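2-hydroxyisobutyryl-CoA mutase large subunit (Aquincola tertiaricarbonis, PDB 4R3U) catalyses, together with its small cobalamin-binding subunit, the isomerisation of 2-hydroxyisobutanoyl-CoA and (3S)-3-hydroxybutanoyl-CoA. Local coordinates at residues 100-105 against 111-116; 211-216 against 444-449; 255-260 against 268-273. One frame throughout, in Å; residues are numbered along the deposited sequence.

Contact 1: residues 100-105 against 111-116; sequences QIAGFG and NKRFKY. With 5AD (5'-deoxyadenosine), chain G.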
loop_
_atom_site.group_PDB
_atom_site.type_symbol
_atom_site.label_atom_id
_atom_site.label_comp_id
_atom_site.label_asym_id
_atom_site.label_seq_id
_atom_site.Cartn_x
_atom_site.Cartn_y
_atom_site.Cartn_z
ATOM N N GLN A 100 6.703 -15.566 7.180
ATOM C CA GLN A 100 6.303 -16.020 5.857
ATOM C C GLN A 100 6.214 -17.539 5.746
ATOM O O GLN A 100 7.140 -18.251 6.166
ATOM C CB GLN A 100 7.276 -15.475 4.794
ATOM C CG GLN A 100 7.297 -13.966 4.674
ATOM C CD GLN A 100 5.977 -13.373 4.283
ATOM O OE1 GLN A 100 5.343 -12.665 5.063
ATOM N NE2 GLN A 100 5.547 -13.620 3.058
ATOM N N ILE A 101 5.124 -18.032 5.123
ATOM C CA ILE A 101 4.908 -19.470 4.892
ATOM C C ILE A 101 5.967 -19.979 3.906
ATOM O O ILE A 101 6.278 -19.312 2.916
ATOM C CB ILE A 101 3.482 -19.787 4.336
ATOM C CG1 ILE A 101 2.333 -19.384 5.251
ATOM C CG2 ILE A 101 3.381 -21.203 3.904
ATOM C CD1 ILE A 101 1.131 -18.867 4.435
ATOM N N ALA A 102 6.492 -21.169 4.185
ATOM C CA ALA A 102 7.457 -21.896 3.363
ATOM C C ALA A 102 7.054 -23.381 3.423
ATOM O O ALA A 102 6.750 -23.899 4.507
ATOM C CB ALA A 102 8.875 -21.705 3.904
ATOM N N GLY A 103 7.029 -24.036 2.263
ATOM C CA GLY A 103 6.691 -25.446 2.210
ATOM C C GLY A 103 6.628 -25.988 0.808
ATOM O O GLY A 103 5.827 -25.528 0.000
ATOM N N PHE A 104 7.494 -26.962 0.511
ATOM C CA PHE A 104 7.594 -27.702 -0.752
ATOM C C PHE A 104 8.673 -28.763 -0.644
ATOM O O PHE A 104 9.624 -28.612 0.129
ATOM C CB PHE A 104 7.824 -26.802 -1.980
ATOM C CG PHE A 104 9.058 -25.932 -1.941
ATOM C CD1 PHE A 104 9.000 -24.640 -1.428
ATOM C CD2 PHE A 104 10.264 -26.381 -2.470
ATOM C CE1 PHE A 104 10.141 -23.843 -1.385
ATOM C CE2 PHE A 104 11.394 -25.571 -2.457
ATOM C CZ PHE A 104 11.328 -24.311 -1.910
ATOM N N GLY A 105 8.502 -29.816 -1.424
ATOM C CA GLY A 105 9.426 -30.932 -1.522
ATOM C C GLY A 105 9.657 -31.619 -0.204
ATOM O O GLY A 105 8.710 -31.857 0.558
ATOM N N ASN A 111 13.912 -26.182 4.134
ATOM C CA ASN A 111 14.985 -25.658 4.989
ATOM C C ASN A 111 15.793 -24.568 4.253
ATOM O O ASN A 111 16.153 -23.567 4.865
ATOM C CB ASN A 111 15.915 -26.788 5.447
ATOM C CG ASN A 111 17.073 -26.338 6.285
ATOM O OD1 ASN A 111 18.195 -26.218 5.795
ATOM N ND2 ASN A 111 16.828 -26.074 7.563
ATOM N N LYS A 112 16.065 -24.769 2.941
ATOM C CA LYS A 112 16.769 -23.828 2.071
ATOM C C LYS A 112 15.952 -22.505 1.992
ATOM O O LYS A 112 16.526 -21.416 2.154
ATOM C CB LYS A 112 16.999 -24.463 0.676
ATOM C CG LYS A 112 17.768 -23.577 -0.328
ATOM C CD LYS A 112 17.550 -23.996 -1.785
ATOM C CE LYS A 112 16.603 -23.098 -2.587
ATOM N NZ LYS A 112 15.191 -23.588 -2.626
ATOM N N ARG A 113 14.612 -22.614 1.795
ATOM C CA ARG A 113 13.687 -21.463 1.778
ATOM C C ARG A 113 13.631 -20.746 3.145
ATOM O O ARG A 113 13.614 -19.521 3.153
ATOM C CB ARG A 113 12.272 -21.870 1.314
ATOM C CG ARG A 113 11.290 -20.701 1.106
ATOM C CD ARG A 113 11.720 -19.684 0.048
ATOM N NE ARG A 113 11.565 -20.248 -1.285
ATOM C CZ ARG A 113 10.487 -20.081 -2.036
ATOM N NH1 ARG A 113 10.402 -20.666 -3.213
ATOM N NH2 ARG A 113 9.448 -19.396 -1.576
ATOM N N PHE A 114 13.638 -21.492 4.297
ATOM C CA PHE A 114 13.690 -20.881 5.644
ATOM C C PHE A 114 14.876 -19.933 5.719
ATOM O O PHE A 114 14.724 -18.774 6.102
ATOM C CB PHE A 114 13.826 -21.930 6.769
ATOM C CG PHE A 114 12.594 -22.740 7.083
ATOM C CD1 PHE A 114 11.334 -22.335 6.635
ATOM C CD2 PHE A 114 12.688 -23.927 7.807
ATOM C CE1 PHE A 114 10.193 -23.096 6.926
ATOM C CE2 PHE A 114 11.543 -24.655 8.136
ATOM C CZ PHE A 114 10.304 -24.245 7.677
ATOM N N LYS A 115 16.050 -20.442 5.322
ATOM C CA LYS A 115 17.338 -19.730 5.324
ATOM C C LYS A 115 17.312 -18.503 4.433
ATOM O O LYS A 115 17.746 -17.439 4.879
ATOM C CB LYS A 115 18.498 -20.688 5.034
ATOM C CG LYS A 115 18.627 -21.731 6.141
ATOM C CD LYS A 115 19.585 -22.851 5.826
ATOM C CE LYS A 115 19.902 -23.653 7.064
ATOM N NZ LYS A 115 20.475 -24.986 6.714
ATOM N N TYR A 116 16.717 -18.616 3.224
ATOM C CA TYR A 116 16.536 -17.494 2.307
ATOM C C TYR A 116 15.672 -16.399 2.962
ATOM O O TYR A 116 16.034 -15.210 2.937
ATOM C CB TYR A 116 15.866 -17.954 1.002
ATOM C CG TYR A 116 15.495 -16.797 0.114
ATOM C CD1 TYR A 116 16.452 -16.171 -0.685
ATOM C CD2 TYR A 116 14.203 -16.266 0.129
ATOM C CE1 TYR A 116 16.123 -15.069 -1.479
ATOM C CE2 TYR A 116 13.871 -15.147 -0.638
ATOM C CZ TYR A 116 14.830 -14.568 -1.457
ATOM O OH TYR A 116 14.510 -13.500 -2.250
HETATM N N1 5AD G . 4.643 -21.705 0.347
HETATM C C2 5AD G . 4.190 -20.410 0.599
HETATM N N3 5AD G . 2.795 -20.179 0.701
HETATM C C4 5AD G . 1.946 -21.228 0.640
HETATM N N9 5AD G . 0.615 -21.314 0.699
HETATM C C8 5AD G . 0.294 -22.611 0.674
HETATM N N7 5AD G . 1.391 -23.332 0.511
HETATM C C5 5AD G . 2.425 -22.483 0.508
HETATM C C6 5AD G . 3.743 -22.700 0.378
HETATM N N6 5AD G . 4.095 -23.960 0.188
HETATM C "C1'" 5AD G . -0.393 -20.314 1.091
HETATM C "C2'" 5AD G . -0.622 -19.196 0.135
HETATM C "C3'" 5AD G . -2.098 -18.906 0.353
HETATM C "C4'" 5AD G . -2.585 -19.914 1.395
HETATM C "C5'" 5AD G . -3.939 -20.474 0.977
HETATM O "O4'" 5AD G . -1.664 -20.964 1.247
HETATM O "O2'" 5AD G . 0.136 -18.058 0.568
HETATM O "O3'" 5AD G . -2.251 -17.551 0.816
HETATM O O HOH W 1 8.123 -19.370 0.772
#
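Two first torsions bring Phe104 and Arg113 together. In Phe104, CG lies between the backbone N and the carbonyl carbon (chi1 58°), which sends the ring out toward the helix; in Arg113, CG stands opposite the backbone N (chi1 -173°), and bends at the next two torsions fold the chain back so that its head reaches the ring. Phe104 CE1 lies over one face of the guanidinium, displaced toward its rim and 3.7 Å from Arg113 NH1. The two planes are 55° apart, well short of a flat stack. Lys112 NZ comes to the ring edge, close to its plane, 4.0 Å from Phe104 CZ. Deeper in, the methyl of Ala102 packs between neighbouring helix residues, with Ala102 CB 3.8 Å from Arg113 CG and 3.6 Å from Phe114 CE1. These contacts seat helix 107-119 against strand 97-102 within a beta-alpha-beta unit of the TIM barrel, strand 125-128 being its next strand. Arg113 NH2 donates to Pro388 O and makes a weak bond to a water held by Ile101 O. A leucine in place of Arg113 would probably leave Pro388 O without this donor and Phe104 CE1 without the guanidinium it packs on. Across the strand from the helix, the adenine of 5'-deoxyadenosine comes against Ile101, whose CG2 is 3.4 Å from the adenine N3.

Contact 2: residues 211-216 against 444-449; sequences DILKEY and GGTIKL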
loop_
_atom_site.group_PDB
_atom_site.type_symbol
_atom_site.label_atom_id
_atom_site.label_comp_id
_atom_site.label_asym_id
_atom_site.label_seq_id
_atom_site.Cartn_x
_atom_site.Cartn_y
_atom_site.Cartn_z
ATOM N N ASP A 211 -6.415 -26.453 15.445
ATOM C CA ASP A 211 -7.869 -26.181 15.444
ATOM C C ASP A 211 -8.620 -27.031 14.440
ATOM O O ASP A 211 -8.626 -26.734 13.251
ATOM C CB ASP A 211 -8.164 -24.671 15.204
ATOM C CG ASP A 211 -9.620 -24.243 15.257
ATOM O OD1 ASP A 211 -10.512 -25.128 15.404
ATOM O OD2 ASP A 211 -9.878 -23.041 15.119
ATOM N N ILE A 212 -9.283 -28.063 14.946
ATOM C CA ILE A 212 -10.064 -28.994 14.125
ATOM C C ILE A 212 -11.492 -28.527 13.817
ATOM O O ILE A 212 -12.023 -28.846 12.763
ATOM C CB ILE A 212 -9.977 -30.435 14.669
ATOM C CG1 ILE A 212 -10.230 -31.475 13.577
ATOM C CG2 ILE A 212 -10.858 -30.649 15.924
ATOM C CD1 ILE A 212 -9.078 -31.710 12.653
ATOM N N LEU A 213 -12.095 -27.747 14.698
ATOM C CA LEU A 213 -13.459 -27.258 14.482
ATOM C C LEU A 213 -13.585 -26.453 13.184
ATOM O O LEU A 213 -14.522 -26.673 12.401
ATOM C CB LEU A 213 -14.011 -26.537 15.741
ATOM C CG LEU A 213 -14.069 -27.421 17.054
ATOM C CD1 LEU A 213 -14.393 -26.614 18.273
ATOM C CD2 LEU A 213 -15.027 -28.577 16.936
ATOM N N LYS A 214 -12.559 -25.653 12.876
ATOM C CA LYS A 214 -12.530 -24.850 11.668
ATOM C C LYS A 214 -12.269 -25.695 10.431
ATOM O O LYS A 214 -12.522 -25.239 9.326
ATOM C CB LYS A 214 -11.536 -23.674 11.817
ATOM C CG LYS A 214 -10.070 -24.045 11.898
ATOM C CD LYS A 214 -9.357 -23.995 10.560
ATOM C CE LYS A 214 -7.864 -24.072 10.782
ATOM N NZ LYS A 214 -7.384 -25.439 11.174
ATOM N N GLU A 215 -11.736 -26.923 10.615
ATOM C CA GLU A 215 -11.475 -27.889 9.535
ATOM C C GLU A 215 -12.801 -28.456 9.042
ATOM O O GLU A 215 -13.023 -28.520 7.840
ATOM C CB GLU A 215 -10.543 -29.008 10.023
ATOM C CG GLU A 215 -9.092 -28.554 10.239
ATOM C CD GLU A 215 -8.427 -27.949 9.020
ATOM O OE1 GLU A 215 -8.756 -28.376 7.897
ATOM O OE2 GLU A 215 -7.657 -26.979 9.175
ATOM N N TYR A 216 -13.715 -28.796 9.979
ATOM C CA TYR A 216 -15.056 -29.282 9.622
ATOM C C TYR A 216 -15.872 -28.164 8.967
ATOM O O TYR A 216 -16.596 -28.393 7.998
ATOM C CB TYR A 216 -15.790 -29.853 10.851
ATOM C CG TYR A 216 -15.096 -31.051 11.458
ATOM C CD1 TYR A 216 -15.032 -32.266 10.779
ATOM C CD2 TYR A 216 -14.515 -30.979 12.719
ATOM C CE1 TYR A 216 -14.367 -33.368 11.326
ATOM C CE2 TYR A 216 -13.859 -32.077 13.280
ATOM C CZ TYR A 216 -13.776 -33.266 12.576
ATOM O OH TYR A 216 -13.114 -34.344 13.122
ATOM N N GLY A 444 -27.988 -25.164 20.232
ATOM C CA GLY A 444 -27.395 -26.391 20.753
ATOM C C GLY A 444 -25.886 -26.546 20.715
ATOM O O GLY A 444 -25.375 -27.656 20.908
ATOM N N GLY A 445 -25.163 -25.458 20.478
ATOM C CA GLY A 445 -23.707 -25.527 20.479
ATOM C C GLY A 445 -23.068 -25.716 19.122
ATOM O O GLY A 445 -23.736 -26.032 18.134
ATOM N N THR A 446 -21.747 -25.553 19.105
ATOM C CA THR A 446 -20.882 -25.591 17.940
ATOM C C THR A 446 -20.937 -26.920 17.247
ATOM O O THR A 446 -21.291 -26.957 16.075
ATOM C CB THR A 446 -19.474 -25.126 18.337
ATOM O OG1 THR A 446 -19.539 -23.785 18.808
ATOM C CG2 THR A 446 -18.486 -25.227 17.236
ATOM N N ILE A 447 -20.587 -28.005 17.963
ATOM C CA ILE A 447 -20.544 -29.376 17.440
ATOM C C ILE A 447 -21.827 -29.800 16.757
ATOM O O ILE A 447 -21.763 -30.255 15.612
ATOM C CB ILE A 447 -19.929 -30.404 18.427
ATOM C CG1 ILE A 447 -18.465 -29.997 18.731
ATOM C CG2 ILE A 447 -19.996 -31.832 17.849
ATOM C CD1 ILE A 447 -17.764 -30.818 19.699
ATOM N N LYS A 448 -22.983 -29.551 17.395
ATOM C CA LYS A 448 -24.300 -29.874 16.825
ATOM C C LYS A 448 -24.576 -29.113 15.525
ATOM O O LYS A 448 -25.041 -29.716 14.558
ATOM C CB LYS A 448 -25.441 -29.647 17.841
ATOM C CG LYS A 448 -25.310 -30.446 19.145
ATOM C CD LYS A 448 -25.230 -32.011 19.040
ATOM C CE LYS A 448 -23.845 -32.619 19.319
ATOM N NZ LYS A 448 -23.138 -32.069 20.531
ATOM N N LEU A 449 -24.235 -27.808 15.496
ATOM C CA LEU A 449 -24.398 -26.931 14.340
ATOM C C LEU A 449 -23.444 -27.299 13.216
ATOM O O LEU A 449 -23.804 -27.123 12.053
ATOM C CB LEU A 449 -24.255 -25.457 14.750
ATOM C CG LEU A 449 -25.532 -24.671 15.105
ATOM C CD1 LEU A 449 -26.540 -25.527 15.830
ATOM C CD2 LEU A 449 -25.198 -23.454 15.944
#
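No flat group enters the touching surface between Leu213 and the pair Thr446 and Ile447, which is purely aliphatic; the flat groups sit behind it. The Asp211 carboxylate is approached from above its plane, where Lys214 N meets OD1 at 3.3 Å, 54° out of that plane, in a capping bond. Its OD2 accepts from Ser253 N. The Glu215 carboxylate is met close to its plane, on the anti side of OE2, by Lys214 NZ in a salt bridge; the same ammonium donates to Asp211 O, 2.7 Å from NZ. Asp211 and Glu215 thus hold the lysine against its own turn, and Asn180 OD1 takes a further bond from NZ. Leu213, by contrast, reaches outward. Its CD2 touches Ile447 CG1 at 4.1 Å, the two side chains crossing at about a right angle, and its CD1 lies 4.4 Å from Thr446 CG2. Ile447 presents CG1 because that branch lies beside the backbone N (chi1 -61°). Val230 and Asn274, from two further helices, also pack on Leu213. What meets here is the first turn of two helices: helix 213-219, capped by Asp211 after barrel strand 206-208, and helix 446-451, which follows helix 420-442 through a Schellman motif at Gly444 and an N-cap at Gly445.

Contact 3: residues 255-260 against 268-273; sequences YHISEA and AAFTLA. With 3HC (3-hydroxybutanoyl-coenzyme A), chain E.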
loop_
_atom_site.group_PDB
_atom_site.type_symbol
_atom_site.label_atom_id
_atom_site.label_comp_id
_atom_site.label_asym_id
_atom_site.label_seq_id
_atom_site.Cartn_x
_atom_site.Cartn_y
_atom_site.Cartn_z
ATOM N N TYR A 255 -9.187 -17.153 9.493
ATOM C CA TYR A 255 -8.651 -17.033 8.149
ATOM C C TYR A 255 -9.364 -17.926 7.101
ATOM O O TYR A 255 -9.827 -17.439 6.061
ATOM C CB TYR A 255 -7.120 -17.284 8.139
ATOM C CG TYR A 255 -6.497 -17.077 6.767
ATOM C CD1 TYR A 255 -6.138 -15.803 6.324
ATOM C CD2 TYR A 255 -6.341 -18.144 5.881
ATOM C CE1 TYR A 255 -5.660 -15.591 5.031
ATOM C CE2 TYR A 255 -5.853 -17.946 4.588
ATOM C CZ TYR A 255 -5.514 -16.667 4.164
ATOM O OH TYR A 255 -5.023 -16.462 2.890
ATOM N N HIS A 256 -9.416 -19.232 7.384
ATOM C CA HIS A 256 -9.974 -20.258 6.516
ATOM C C HIS A 256 -11.461 -20.108 6.354
ATOM O O HIS A 256 -11.974 -20.426 5.283
ATOM C CB HIS A 256 -9.599 -21.643 7.041
ATOM C CG HIS A 256 -8.183 -21.717 7.525
ATOM N ND1 HIS A 256 -7.846 -21.372 8.836
ATOM C CD2 HIS A 256 -7.057 -22.059 6.859
ATOM C CE1 HIS A 256 -6.536 -21.538 8.918
ATOM N NE2 HIS A 256 -6.019 -21.956 7.759
ATOM N N ILE A 257 -12.167 -19.646 7.427
ATOM C CA ILE A 257 -13.607 -19.389 7.407
ATOM C C ILE A 257 -13.834 -18.254 6.395
ATOM O O ILE A 257 -14.676 -18.398 5.500
ATOM C CB ILE A 257 -14.177 -19.098 8.846
ATOM C CG1 ILE A 257 -14.125 -20.370 9.750
ATOM C CG2 ILE A 257 -15.618 -18.515 8.809
ATOM C CD1 ILE A 257 -14.027 -20.095 11.255
ATOM N N SER A 258 -13.032 -17.162 6.489
ATOM C CA SER A 258 -13.121 -16.044 5.535
ATOM C C SER A 258 -12.829 -16.512 4.100
ATOM O O SER A 258 -13.617 -16.261 3.182
ATOM C CB SER A 258 -12.151 -14.932 5.917
ATOM O OG SER A 258 -12.341 -13.816 5.066
ATOM N N GLU A 259 -11.680 -17.176 3.921
ATOM C CA GLU A 259 -11.208 -17.674 2.628
ATOM C C GLU A 259 -12.130 -18.727 1.974
ATOM O O GLU A 259 -12.133 -18.852 0.736
ATOM C CB GLU A 259 -9.754 -18.122 2.727
ATOM C CG GLU A 259 -8.810 -16.957 2.956
ATOM C CD GLU A 259 -8.423 -16.186 1.714
ATOM O OE1 GLU A 259 -8.626 -14.951 1.693
ATOM O OE2 GLU A 259 -7.948 -16.822 0.746
ATOM N N ALA A 260 -12.937 -19.438 2.803
ATOM C CA ALA A 260 -13.958 -20.386 2.350
ATOM C C ALA A 260 -15.194 -19.610 1.795
ATOM O O ALA A 260 -16.112 -20.231 1.266
ATOM C CB ALA A 260 -14.379 -21.299 3.492
ATOM N N ALA A 268 -15.113 -13.697 12.564
ATOM C CA ALA A 268 -14.967 -13.312 13.966
ATOM C C ALA A 268 -15.821 -14.171 14.903
ATOM O O ALA A 268 -15.295 -14.790 15.834
ATOM C CB ALA A 268 -15.308 -11.825 14.141
ATOM N N ALA A 269 -17.131 -14.223 14.648
ATOM C CA ALA A 269 -18.082 -14.967 15.483
ATOM C C ALA A 269 -17.904 -16.473 15.494
ATOM O O ALA A 269 -17.986 -17.063 16.559
ATOM C CB ALA A 269 -19.506 -14.604 15.112
ATOM N N PHE A 270 -17.642 -17.106 14.329
ATOM C CA PHE A 270 -17.467 -18.570 14.264
ATOM C C PHE A 270 -16.163 -19.035 14.930
ATOM O O PHE A 270 -16.138 -20.127 15.499
ATOM C CB PHE A 270 -17.626 -19.105 12.829
ATOM C CG PHE A 270 -18.941 -18.818 12.118
ATOM C CD1 PHE A 270 -20.030 -18.284 12.807
ATOM C CD2 PHE A 270 -19.100 -19.118 10.773
ATOM C CE1 PHE A 270 -21.232 -18.036 12.157
ATOM C CE2 PHE A 270 -20.325 -18.912 10.141
ATOM C CZ PHE A 270 -21.371 -18.354 10.831
ATOM N N THR A 271 -15.126 -18.175 14.939
ATOM C CA THR A 271 -13.850 -18.447 15.592
ATOM C C THR A 271 -14.057 -18.395 17.104
ATOM O O THR A 271 -13.566 -19.281 17.830
ATOM C CB THR A 271 -12.757 -17.479 15.108
ATOM O OG1 THR A 271 -12.701 -17.527 13.692
ATOM C CG2 THR A 271 -11.380 -17.825 15.663
ATOM N N LEU A 272 -14.802 -17.380 17.573
ATOM C CA LEU A 272 -15.139 -17.271 18.986
ATOM C C LEU A 272 -16.028 -18.432 19.454
ATOM O O LEU A 272 -15.805 -18.949 20.552
ATOM C CB LEU A 272 -15.716 -15.897 19.327
ATOM C CG LEU A 272 -14.697 -14.748 19.251
ATOM C CD1 LEU A 272 -15.320 -13.442 19.652
ATOM C CD2 LEU A 272 -13.449 -15.031 20.098
ATOM N N ALA A 273 -16.949 -18.920 18.580
ATOM C CA ALA A 273 -17.808 -20.092 18.869
ATOM C C ALA A 273 -16.942 -21.331 19.137
ATOM O O ALA A 273 -17.200 -22.077 20.083
ATOM C CB ALA A 273 -18.776 -20.340 17.717
HETATM N N1A 3HC E . 6.885 -5.884 24.844
HETATM C C2A 3HC E . 7.526 -6.954 25.643
HETATM N N3A 3HC E . 7.397 -8.273 25.010
HETATM C C4A 3HC E . 6.763 -8.432 23.823
HETATM C C5A 3HC E . 6.202 -7.395 23.166
HETATM C C6A 3HC E . 6.250 -6.149 23.689
HETATM N N6A 3HC E . 5.675 -5.166 22.997
HETATM N N7A 3HC E . 5.676 -7.878 22.038
HETATM C C8A 3HC E . 5.913 -9.186 21.993
HETATM N N9A 3HC E . 6.555 -9.533 23.105
HETATM C C1B 3HC E . 7.042 -10.880 23.531
HETATM C C2B 3HC E . 5.912 -11.859 23.774
HETATM O O2B 3HC E . 5.409 -11.766 25.111
HETATM C C3B 3HC E . 6.587 -13.194 23.509
HETATM O O3B 3HC E . 7.342 -13.630 24.666
HETATM P P3B 3HC E . 7.309 -15.144 25.228
HETATM O O7A 3HC E . 7.825 -15.934 24.091
HETATM O O8A 3HC E . 8.229 -15.054 26.388
HETATM O O9A 3HC E . 5.879 -15.330 25.562
HETATM C C4B 3HC E . 7.576 -12.875 22.392
HETATM O O4B 3HC E . 7.842 -11.442 22.466
HETATM C C5B 3HC E . 7.016 -13.289 21.019
HETATM O O5B 3HC E . 5.966 -12.381 20.618
HETATM P P1A 3HC E . 4.419 -12.833 20.384
HETATM O O1A 3HC E . 4.075 -14.045 21.177
HETATM O O2A 3HC E . 3.566 -11.641 20.526
HETATM O O3A 3HC E . 4.545 -13.145 18.777
HETATM P P2A 3HC E . 4.759 -14.589 18.062
HETATM O O4A 3HC E . 4.869 -14.358 16.614
HETATM O O5A 3HC E . 5.816 -15.379 18.740
HETATM O O6A 3HC E . 3.375 -15.279 18.390
HETATM C CBP 3HC E . 1.111 -16.064 18.028
HETATM C CCP 3HC E . 2.111 -14.907 17.813
HETATM C CDP 3HC E . 0.846 -16.138 19.538
HETATM C CEP 3HC E . -0.215 -15.726 17.336
HETATM C CAP 3HC E . 1.697 -17.424 17.521
HETATM O OAP 3HC E . 0.869 -18.572 17.809
HETATM C C9P 3HC E . 2.242 -17.448 16.064
HETATM O O9P 3HC E . 3.405 -17.129 15.813
HETATM N N8P 3HC E . 1.407 -17.925 15.127
HETATM C C7P 3HC E . 1.833 -18.061 13.730
HETATM C C6P 3HC E . 0.802 -18.854 12.939
HETATM C C5P 3HC E . 1.149 -18.936 11.449
HETATM O O5P 3HC E . 2.102 -18.328 10.952
HETATM N N4P 3HC E . 0.319 -19.729 10.762
HETATM C C3P 3HC E . 0.449 -19.936 9.327
HETATM C C2P 3HC E . -0.902 -20.343 8.802
HETATM S S1P 3HC E . -0.891 -20.538 6.994
HETATM C C1 3HC E . -2.606 -21.055 6.812
HETATM O O1 3HC E . -3.166 -21.844 7.571
HETATM C C2 3HC E . -3.410 -20.383 5.685
HETATM C C3 3HC E . -3.094 -20.976 4.310
HETATM O O3 3HC E . -1.699 -20.857 4.054
HETATM C C4 3HC E . -3.535 -22.444 4.218
#
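Thr271 OG1, the polar atom against which Ile257 rests, is bonded to Glu267 O one turn back in its own helix and, more weakly, to Ser253 O. A buried hydroxyl satisfied in this way can serve as packing surface, and Ile257 CD1 uses it as such, 3.8 Å from Thr271 OG1. The fold is a TIM barrel: the short helix 255-259 follows strand 252-253, and helix 264-283 then carries the chain to the next parallel strand, 298-302, so the contact lies within one beta-alpha-beta crossover. Ile257 spreads its two ends over that longer helix. With chi1 at -68° the CG1 branch lies beside the backbone N and carries CD1 to Thr271 and to within 4.1 Å of Phe270 CB, while CG2 goes to the aromatic ring, 4.0 Å from Phe270 CD2, in an oblique approach. Phe455 meets the same ring edge-to-face, and Ala218 of helix 213-219 touches Ile257 as well. Ile257 thus packs away from the substrate, while other residues of the same segment line the active site: Tyr255, His256, Glu259 and Ala260 all touch cobalamin, and Glu259 O accepts from Arg31 of the small subunit. His256 turns its ring edge to the substrate: NE2 donates to the thioester oxygen O1 of 3-hydroxybutanoyl-CoA at 2.9 Å, slightly bent, at 157°. Beside it, Tyr255 CE2 lies 3.6 Å from C2 of the hydroxybutanoyl group, and Glu259 CG sits over one face of the tyrosine ring.

Overall arrangement
From the N terminus, contact 1 comes first and closes a loop of only five residues, tying strand 97-102 to the helix that follows it. Contact 2 opens next at residues 211-216 and closes only at 444-449, bridging 227 intervening residues and joining a barrel helix to a helix late in the chain. Contact 3, with its own seven-residue loop, falls wholly within that span. Contacts 2 and 3 touch: Thr446 makes a probable, weak hydrogen bond to Ala273 O, and Lys214 packs on His256. Contact 1 touches neither; its centre is about 32 Å from that of contact 2, across the chain's centre, but 5'-deoxyadenosine lies against both contact 1 and Tyr255 of contact 3.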